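Local coordinates for protein putative adenosine kinase (Schistosoma mansoni, PDB 3VAS) that probably phosphorylates adenosine to AMP at the expense of ATP, as an adenosine kinase of the ribokinase (pfkB) family, at residues L22-L34 and K178-C192. Residues are numbered along the deposited sequence; the frame is centred on the assembly and turned at random.
Sequences LSEGYVFGMGNPL and KAQVYYIAGFVINTC. With ADN (adenosine), chain C.
Asn-32, its CG beside the backbone N (chi1 -46°), and Thr-191, its OG1 between backbone N and carbonyl carbon (chi1 54°), come from opposite directions to meet where two parallel strands of the ribokinase fold, 27-31 and 181-185, part beside the adenosine. The strands are joined by Phe-28 N to Val-181 O (2.9 Å) and Tyr-183 N to Phe-28 O. At their start, Tyr-26 O accepts from both Gln-180 N and Val-181 N. The Tyr-26 ring is sandwiched: Gln-180 CB makes a CH-pi contact 3.8 Å from its centroid, and Leu-22 CD2 covers the opposite face. Val-27 and Val-181 lie side by side on one sheet face; on the other, Phe-28 CB touches Ala-179 CB and Tyr-182 CD1, while Ile-199 of helix 189-205 packs on Phe-28. Met-30 reaches Val-188 CG1 with its CE (3.6 Å), and its CG meets Ile-184 CD1. Phe-187 lays one ring face against the adenine. Thr-191 OG1 donates to Asn-32 OD1 (2.6 Å), which fixes the amide's rotation and turns ND2 to the base. Asn-32 ND2 makes a weak hydrogen bond to Phe-187 O (3.3 Å) and donates almost straight, at 166°, to adenosine N1 (3.0 Å).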
ATOM      1  N   LEU A  22      -4.350  21.847   5.456  1.00 56.17           N
ATOM      2  CA  LEU A  22      -4.153  21.375   4.089  1.00 47.62           C
ATOM      3  C   LEU A  22      -5.362  21.615   3.189  1.00 44.23           C
ATOM      4  O   LEU A  22      -6.509  21.411   3.590  1.00 38.14           O
ATOM      5  CB  LEU A  22      -3.803  19.885   4.084  1.00 43.81           C
ATOM      6  CG  LEU A  22      -2.510  19.441   4.771  1.00 43.85           C
ATOM      7  CD1 LEU A  22      -2.451  17.919   4.838  1.00 40.55           C
ATOM      8  CD2 LEU A  22      -1.294  19.995   4.046  1.00 37.49           C
ATOM      9  N   SER A  23      -5.079  22.042   1.964  1.00 42.00           N
ATOM     10  CA  SER A  23      -6.083  22.232   0.927  1.00 42.61           C
ATOM     11  C   SER A  23      -6.841  20.935   0.627  1.00 40.88           C
ATOM     12  O   SER A  23      -6.323  19.841   0.851  1.00 39.10           O
ATOM     13  CB  SER A  23      -5.389  22.732  -0.341  1.00 45.13           C
ATOM     14  OG  SER A  23      -6.297  22.861  -1.413  1.00 49.43           O
ATOM     15  N   GLU A  24      -8.069  21.053   0.129  1.00 42.48           N
ATOM     16  CA  GLU A  24      -8.834  19.871  -0.271  1.00 43.77           C
ATOM     17  C   GLU A  24      -8.171  19.177  -1.457  1.00 39.02           C
ATOM     18  O   GLU A  24      -7.606  19.831  -2.336  1.00 36.50           O
ATOM     19  CB  GLU A  24     -10.283  20.234  -0.610  1.00 48.97           C
ATOM     20  CG  GLU A  24     -11.118  20.658   0.591  1.00 54.92           C
ATOM     21  CD  GLU A  24     -12.593  20.809   0.254  1.00 59.50           C
ATOM     22  OE1 GLU A  24     -12.970  20.573  -0.917  1.00 60.07           O
ATOM     23  OE2 GLU A  24     -13.375  21.161   1.163  1.00 61.89           O
ATOM     24  N   GLY A  25      -8.230  17.850  -1.471  1.00 31.35           N
ATOM     25  CA  GLY A  25      -7.580  17.077  -2.512  1.00 30.10           C
ATOM     26  C   GLY A  25      -6.073  17.265  -2.548  1.00 30.21           C
ATOM     27  O   GLY A  25      -5.447  17.124  -3.594  1.00 30.01           O
ATOM     28  N   TYR A  26      -5.492  17.589  -1.399  1.00 30.80           N
ATOM     29  CA  TYR A  26      -4.047  17.755  -1.275  1.00 31.20           C
ATOM     30  C   TYR A  26      -3.316  16.437  -1.549  1.00 30.95           C
ATOM     31  O   TYR A  26      -2.216  16.431  -2.102  1.00 31.35           O
ATOM     32  CB  TYR A  26      -3.712  18.251   0.130  1.00 32.29           C
ATOM     33  CG  TYR A  26      -2.321  18.809   0.284  1.00 38.02           C
ATOM     34  CD1 TYR A  26      -2.049  20.135  -0.026  1.00 38.75           C
ATOM     35  CD2 TYR A  26      -1.280  18.016   0.755  1.00 33.04           C
ATOM     36  CE1 TYR A  26      -0.777  20.654   0.120  1.00 40.55           C
ATOM     37  CE2 TYR A  26      -0.007  18.528   0.905  1.00 34.43           C
ATOM     38  CZ  TYR A  26       0.239  19.845   0.585  1.00 36.21           C
ATOM     39  OH  TYR A  26       1.506  20.358   0.733  1.00 42.11           O
ATOM     40  N   VAL A  27      -3.946  15.330  -1.154  1.00 28.31           N
ATOM     41  CA  VAL A  27      -3.377  13.993  -1.289  1.00 26.93           C
ATOM     42  C   VAL A  27      -4.201  13.155  -2.261  1.00 27.72           C
ATOM     43  O   VAL A  27      -5.418  13.044  -2.118  1.00 25.45           O
ATOM     44  CB  VAL A  27      -3.344  13.255   0.070  1.00 26.98           C
ATOM     45  CG1 VAL A  27      -2.847  11.827  -0.106  1.00 25.26           C
ATOM     46  CG2 VAL A  27      -2.480  14.011   1.073  1.00 28.02           C
ATOM     47  N   PHE A  28      -3.532  12.566  -3.247  1.00 27.06           N
ATOM     48  CA  PHE A  28      -4.202  11.740  -4.249  1.00 26.49           C
ATOM     49  C   PHE A  28      -3.631  10.330  -4.261  1.00 24.14           C
ATOM     50  O   PHE A  28      -2.415  10.145  -4.263  1.00 24.45           O
ATOM     51  CB  PHE A  28      -4.056  12.362  -5.645  1.00 24.99           C
ATOM     52  CG  PHE A  28      -4.668  11.533  -6.752  1.00 27.03           C
ATOM     53  CD1 PHE A  28      -5.960  11.782  -7.186  1.00 27.21           C
ATOM     54  CD2 PHE A  28      -3.946  10.514  -7.362  1.00 23.70           C
ATOM     55  CE1 PHE A  28      -6.527  11.025  -8.197  1.00 27.65           C
ATOM     56  CE2 PHE A  28      -4.505   9.754  -8.369  1.00 24.53           C
ATOM     57  CZ  PHE A  28      -5.796  10.010  -8.791  1.00 27.55           C
ATOM     58  N   GLY A  29      -4.512   9.337  -4.283  1.00 22.02           N
ATOM     59  CA  GLY A  29      -4.096   7.963  -4.490  1.00 21.74           C
ATOM     60  C   GLY A  29      -4.851   7.322  -5.641  1.00 21.15           C
ATOM     61  O   GLY A  29      -6.000   7.677  -5.912  1.00 20.83           O
ATOM     62  N   MET A  30      -4.200   6.401  -6.342  1.00 23.86           N
ATOM     63  CA  MET A  30      -4.902   5.512  -7.268  1.00 24.02           C
ATOM     64  C   MET A  30      -4.457   4.088  -6.982  1.00 22.21           C
ATOM     65  O   MET A  30      -3.295   3.860  -6.662  1.00 22.38           O
ATOM     66  CB  MET A  30      -4.653   5.885  -8.738  1.00 26.96           C
ATOM     67  CG  MET A  30      -3.208   5.746  -9.216  1.00 31.40           C
ATOM     68  SD  MET A  30      -3.036   5.787 -11.025  1.00 46.96           S
ATOM     69  CE  MET A  30      -3.353   4.094 -11.461  1.00 31.29           C
ATOM     70  N   GLY A  31      -5.374   3.129  -7.069  1.00 23.35           N
ATOM     71  CA  GLY A  31      -5.013   1.754  -6.768  1.00 24.21           C
ATOM     72  C   GLY A  31      -6.049   0.690  -7.075  1.00 25.50           C
ATOM     73  O   GLY A  31      -6.963   0.890  -7.883  1.00 24.17           O
ATOM     74  N   ASN A  32      -5.888  -0.458  -6.424  1.00 20.31           N
ATOM     75  CA  ASN A  32      -6.804  -1.575  -6.594  1.00 18.80           C
ATOM     76  C   ASN A  32      -7.738  -1.692  -5.388  1.00 18.56           C
ATOM     77  O   ASN A  32      -7.324  -2.122  -4.312  1.00 18.63           O
ATOM     78  CB  ASN A  32      -6.015  -2.875  -6.786  1.00 17.45           C
ATOM     79  CG  ASN A  32      -4.875  -2.724  -7.786  1.00 19.22           C
ATOM     80  OD1 ASN A  32      -4.987  -1.981  -8.763  1.00 20.48           O
ATOM     81  ND2 ASN A  32      -3.772  -3.426  -7.544  1.00 16.73           N
ATOM     82  N   PRO A  33      -9.003  -1.288  -5.552  1.00 19.99           N
ATOM     83  CA  PRO A  33      -9.911  -1.415  -4.407  1.00 19.11           C
ATOM     84  C   PRO A  33     -10.416  -2.843  -4.319  1.00 20.06           C
ATOM     85  O   PRO A  33     -11.011  -3.353  -5.273  1.00 20.08           O
ATOM     86  CB  PRO A  33     -11.039  -0.432  -4.736  1.00 17.47           C
ATOM     87  CG  PRO A  33     -11.028  -0.316  -6.218  1.00 18.84           C
ATOM     88  CD  PRO A  33      -9.635  -0.626  -6.707  1.00 19.57           C
ATOM     89  N   LEU A  34     -10.156  -3.494  -3.191  1.00 19.46           N
ATOM     90  CA  LEU A  34     -10.426  -4.921  -3.063  1.00 20.80           C
ATOM     91  C   LEU A  34     -11.198  -5.235  -1.792  1.00 22.88           C
ATOM     92  O   LEU A  34     -11.099  -4.522  -0.792  1.00 21.56           O
ATOM     93  CB  LEU A  34      -9.111  -5.708  -3.064  1.00 21.73           C
ATOM     94  CG  LEU A  34      -8.140  -5.490  -4.228  1.00 21.36           C
ATOM     95  CD1 LEU A  34      -6.775  -6.096  -3.906  1.00 20.40           C
ATOM     96  CD2 LEU A  34      -8.702  -6.081  -5.521  1.00 18.19           C
ATOM     97  N   LYS A 178      -4.674  19.106  -8.716  1.00 33.35           N
ATOM     98  CA  LYS A 178      -4.785  19.857  -7.466  1.00 34.53           C
ATOM     99  C   LYS A 178      -4.002  19.225  -6.309  1.00 30.90           C
ATOM    100  O   LYS A 178      -3.774  19.869  -5.281  1.00 31.36           O
ATOM    101  CB  LYS A 178      -6.252  20.034  -7.061  1.00 37.97           C
ATOM    102  CG  LYS A 178      -6.946  18.733  -6.695  1.00 42.18           C
ATOM    103  CD  LYS A 178      -8.210  18.982  -5.886  1.00 45.62           C
ATOM    104  CE  LYS A 178      -9.243  19.740  -6.684  1.00 50.50           C
ATOM    105  NZ  LYS A 178     -10.376  20.177  -5.822  1.00 55.57           N
ATOM    106  N   ALA A 179      -3.599  17.968  -6.468  1.00 29.03           N
ATOM    107  CA  ALA A 179      -2.843  17.281  -5.420  1.00 31.70           C
ATOM    108  C   ALA A 179      -1.397  17.756  -5.366  1.00 33.50           C
ATOM    109  O   ALA A 179      -0.813  18.110  -6.388  1.00 35.04           O
ATOM    110  CB  ALA A 179      -2.897  15.776  -5.613  1.00 25.65           C
ATOM    111  N   GLN A 180      -0.826  17.768  -4.168  1.00 34.71           N
ATOM    112  CA  GLN A 180       0.581  18.120  -3.995  1.00 30.96           C
ATOM    113  C   GLN A 180       1.350  16.888  -3.556  1.00 26.86           C
ATOM    114  O   GLN A 180       2.583  16.860  -3.591  1.00 26.96           O
ATOM    115  CB  GLN A 180       0.739  19.240  -2.966  1.00 30.42           C
ATOM    116  CG  GLN A 180       0.066  20.542  -3.373  1.00 33.12           C
ATOM    117  CD  GLN A 180       0.608  21.086  -4.681  1.00 38.94           C
ATOM    118  OE1 GLN A 180      -0.152  21.488  -5.564  1.00 42.94           O
ATOM    119  NE2 GLN A 180       1.931  21.102  -4.812  1.00 39.88           N
ATOM    120  N   VAL A 181       0.598  15.869  -3.146  1.00 24.47           N
ATOM    121  CA  VAL A 181       1.163  14.627  -2.627  1.00 27.19           C
ATOM    122  C   VAL A 181       0.470  13.420  -3.250  1.00 25.42           C
ATOM    123  O   VAL A 181      -0.759  13.370  -3.315  1.00 27.37           O
ATOM    124  CB  VAL A 181       1.006  14.544  -1.093  1.00 27.03           C
ATOM    125  CG1 VAL A 181       1.518  13.206  -0.569  1.00 21.56           C
ATOM    126  CG2 VAL A 181       1.728  15.708  -0.416  1.00 24.11           C
ATOM    127  N   TYR A 182       1.256  12.451  -3.710  1.00 24.68           N
ATOM    128  CA  TYR A 182       0.700  11.215  -4.252  1.00 23.77           C
ATOM    129  C   TYR A 182       1.184   9.994  -3.482  1.00 22.96           C
ATOM    130  O   TYR A 182       2.332   9.936  -3.036  1.00 23.28           O
ATOM    131  CB  TYR A 182       1.047  11.061  -5.734  1.00 22.79           C
ATOM    132  CG  TYR A 182       0.709  12.276  -6.562  1.00 22.14           C
ATOM    133  CD1 TYR A 182      -0.584  12.490  -7.020  1.00 22.64           C
ATOM    134  CD2 TYR A 182       1.679  13.212  -6.879  1.00 22.50           C
ATOM    135  CE1 TYR A 182      -0.899  13.602  -7.775  1.00 24.46           C
ATOM    136  CE2 TYR A 182       1.373  14.330  -7.630  1.00 25.11           C
ATOM    137  CZ  TYR A 182       0.084  14.520  -8.076  1.00 25.93           C
ATOM    138  OH  TYR A 182      -0.224  15.632  -8.827  1.00 29.94           O
ATOM    139  N   TYR A 183       0.289   9.028  -3.309  1.00 20.37           N
ATOM    140  CA  TYR A 183       0.669   7.725  -2.797  1.00 21.01           C
ATOM    141  C   TYR A 183       0.142   6.643  -3.729  1.00 20.61           C
ATOM    142  O   TYR A 183      -1.071   6.504  -3.896  1.00 19.59           O
ATOM    143  CB  TYR A 183       0.130   7.491  -1.382  1.00 17.27           C
ATOM    144  CG  TYR A 183       0.566   6.157  -0.810  1.00 19.17           C
ATOM    145  CD1 TYR A 183       1.815   6.009  -0.206  1.00 20.18           C
ATOM    146  CD2 TYR A 183      -0.255   5.037  -0.896  1.00 19.39           C
ATOM    147  CE1 TYR A 183       2.227   4.786   0.308  1.00 19.73           C
ATOM    148  CE2 TYR A 183       0.150   3.809  -0.391  1.00 18.63           C
ATOM    149  CZ  TYR A 183       1.387   3.690   0.212  1.00 18.75           C
ATOM    150  OH  TYR A 183       1.780   2.472   0.723  1.00 19.95           O
ATOM    151  N   ILE A 184       1.048   5.891  -4.346  1.00 18.07           N
ATOM    152  CA  ILE A 184       0.659   4.727  -5.134  1.00 18.47           C
ATOM    153  C   ILE A 184       1.516   3.516  -4.764  1.00 18.84           C
ATOM    154  O   ILE A 184       2.748   3.574  -4.806  1.00 18.39           O
ATOM    155  CB  ILE A 184       0.782   4.975  -6.652  1.00 22.08           C
ATOM    156  CG1 ILE A 184       0.126   6.297  -7.057  1.00 20.96           C
ATOM    157  CG2 ILE A 184       0.159   3.819  -7.429  1.00 22.91           C
ATOM    158  CD1 ILE A 184       0.285   6.618  -8.533  1.00 20.43           C
ATOM    159  N   ALA A 185       0.856   2.425  -4.390  1.00 19.09           N
ATOM    160  CA  ALA A 185       1.550   1.181  -4.064  1.00 20.91           C
ATOM    161  C   ALA A 185       2.052   0.482  -5.324  1.00 20.16           C
ATOM    162  O   ALA A 185       1.494   0.658  -6.412  1.00 18.23           O
ATOM    163  CB  ALA A 185       0.636   0.249  -3.273  1.00 20.60           C
ATOM    164  N   GLY A 186       3.106  -0.315  -5.165  1.00 19.70           N
ATOM    165  CA  GLY A 186       3.664  -1.077  -6.265  1.00 19.66           C
ATOM    166  C   GLY A 186       2.653  -2.013  -6.901  1.00 18.83           C
ATOM    167  O   GLY A 186       2.769  -2.344  -8.079  1.00 18.25           O
ATOM    168  N   PHE A 187       1.662  -2.431  -6.116  1.00 17.68           N
ATOM    169  CA  PHE A 187       0.606  -3.329  -6.577  1.00 19.08           C
ATOM    170  C   PHE A 187      -0.091  -2.855  -7.851  1.00 19.42           C
ATOM    171  O   PHE A 187      -0.643  -3.662  -8.599  1.00 21.68           O
ATOM    172  CB  PHE A 187      -0.448  -3.504  -5.485  1.00 19.13           C
ATOM    173  CG  PHE A 187      -0.023  -4.401  -4.353  1.00 22.06           C
ATOM    174  CD1 PHE A 187      -0.198  -4.003  -3.037  1.00 19.32           C
ATOM    175  CD2 PHE A 187       0.520  -5.652  -4.603  1.00 23.80           C
ATOM    176  CE1 PHE A 187       0.180  -4.826  -1.991  1.00 19.09           C
ATOM    177  CE2 PHE A 187       0.899  -6.477  -3.559  1.00 22.86           C
ATOM    178  CZ  PHE A 187       0.727  -6.063  -2.254  1.00 22.20           C
ATOM    179  N   VAL A 188      -0.075  -1.548  -8.087  1.00 17.37           N
ATOM    180  CA  VAL A 188      -0.783  -0.964  -9.226  1.00 17.34           C
ATOM    181  C   VAL A 188      -0.040  -1.197 -10.547  1.00 19.10           C
ATOM    182  O   VAL A 188      -0.601  -1.027 -11.630  1.00 18.83           O
ATOM    183  CB  VAL A 188      -1.061   0.534  -8.983  1.00 18.82           C
ATOM    184  CG1 VAL A 188      -1.982   1.106 -10.055  1.00 18.02           C
ATOM    185  CG2 VAL A 188      -1.693   0.712  -7.612  1.00 17.35           C
ATOM    186  N   ILE A 189       1.220  -1.614 -10.450  1.00 20.77           N
ATOM    187  CA  ILE A 189       1.987  -2.011 -11.624  1.00 18.60           C
ATOM    188  C   ILE A 189       1.235  -3.074 -12.428  1.00 22.25           C
ATOM    189  O   ILE A 189       1.241  -3.040 -13.661  1.00 25.57           O
ATOM    190  CB  ILE A 189       3.395  -2.522 -11.229  1.00 20.83           C
ATOM    191  CG1 ILE A 189       4.272  -1.348 -10.778  1.00 21.43           C
ATOM    192  CG2 ILE A 189       4.057  -3.254 -12.388  1.00 24.67           C
ATOM    193  CD1 ILE A 189       5.548  -1.758 -10.068  1.00 16.72           C
ATOM    194  N   ASN A 190       0.559  -3.988 -11.728  1.00 18.73           N
ATOM    195  CA  ASN A 190      -0.168  -5.082 -12.375  1.00 19.15           C
ATOM    196  C   ASN A 190      -1.485  -4.664 -13.038  1.00 24.98           C
ATOM    197  O   ASN A 190      -1.996  -5.365 -13.916  1.00 29.58           O
ATOM    198  CB  ASN A 190      -0.467  -6.208 -11.379  1.00 16.86           C
ATOM    199  CG  ASN A 190       0.791  -6.843 -10.805  1.00 20.89           C
ATOM    200  OD1 ASN A 190       0.876  -7.084  -9.601  1.00 21.39           O
ATOM    201  ND2 ASN A 190       1.770  -7.120 -11.664  1.00 20.25           N
ATOM    202  N   THR A 191      -2.045  -3.538 -12.615  1.00 21.47           N
ATOM    203  CA  THR A 191      -3.386  -3.176 -13.060  1.00 21.81           C
ATOM    204  C   THR A 191      -3.416  -1.984 -14.011  1.00 23.23           C
ATOM    205  O   THR A 191      -4.177  -1.979 -14.979  1.00 26.30           O
ATOM    206  CB  THR A 191      -4.331  -2.911 -11.865  1.00 21.18           C
ATOM    207  OG1 THR A 191      -3.742  -1.935 -10.995  1.00 22.99           O
ATOM    208  CG2 THR A 191      -4.582  -4.199 -11.080  1.00 17.37           C
ATOM    209  N   CYS A 192      -2.597  -0.971 -13.739  1.00 20.28           N
ATOM    210  CA  CYS A 192      -2.602   0.227 -14.567  1.00 23.06           C
ATOM    211  C   CYS A 192      -1.274   0.973 -14.521  1.00 22.36           C
ATOM    212  O   CYS A 192      -1.204   2.111 -14.053  1.00 22.59           O
ATOM    213  CB  CYS A 192      -3.732   1.162 -14.137  1.00 25.09           C
ATOM    214  SG  CYS A 192      -4.032   2.511 -15.285  1.00 34.53           S
TER
HETATM  215  O5' ADN C 401      -1.387  -4.793   3.191  1.00 27.17           O
HETATM  216  C5' ADN C 401      -2.529  -5.638   3.325  1.00 25.47           C
HETATM  217  C4' ADN C 401      -3.568  -5.325   2.276  1.00 23.30           C
HETATM  218  O4' ADN C 401      -3.038  -5.600   0.970  1.00 17.99           O
HETATM  219  C3' ADN C 401      -4.880  -6.114   2.362  1.00 22.74           C
HETATM  220  O3' ADN C 401      -5.925  -5.256   2.825  1.00 20.24           O
HETATM  221  C2' ADN C 401      -5.171  -6.529   0.901  1.00 23.49           C
HETATM  222  O2' ADN C 401      -6.474  -6.225   0.452  1.00 25.17           O
HETATM  223  C1' ADN C 401      -4.120  -5.756   0.103  1.00 21.13           C
HETATM  224  N9  ADN C 401      -3.675  -6.423  -1.121  1.00 17.71           N
HETATM  225  C8  ADN C 401      -3.353  -7.695  -1.260  1.00 18.02           C
HETATM  226  N7  ADN C 401      -3.001  -7.909  -2.674  1.00 19.53           N
HETATM  227  C5  ADN C 401      -3.147  -6.665  -3.359  1.00 15.85           C
HETATM  228  C6  ADN C 401      -2.953  -6.303  -4.688  1.00 14.75           C
HETATM  229  N6  ADN C 401      -2.524  -7.288  -5.645  1.00 15.22           N
HETATM  230  N1  ADN C 401      -3.182  -4.992  -5.086  1.00 15.86           N
HETATM  231  C2  ADN C 401      -3.592  -4.049  -4.177  1.00 16.76           C
HETATM  232  N3  ADN C 401      -3.780  -4.404  -2.867  1.00 17.32           N
HETATM  233  C4  ADN C 401      -3.551  -5.746  -2.471  1.00 16.30           C
HETATM  234  O   HOH W   1      -5.389  20.670  -3.369  1.00 35.42           O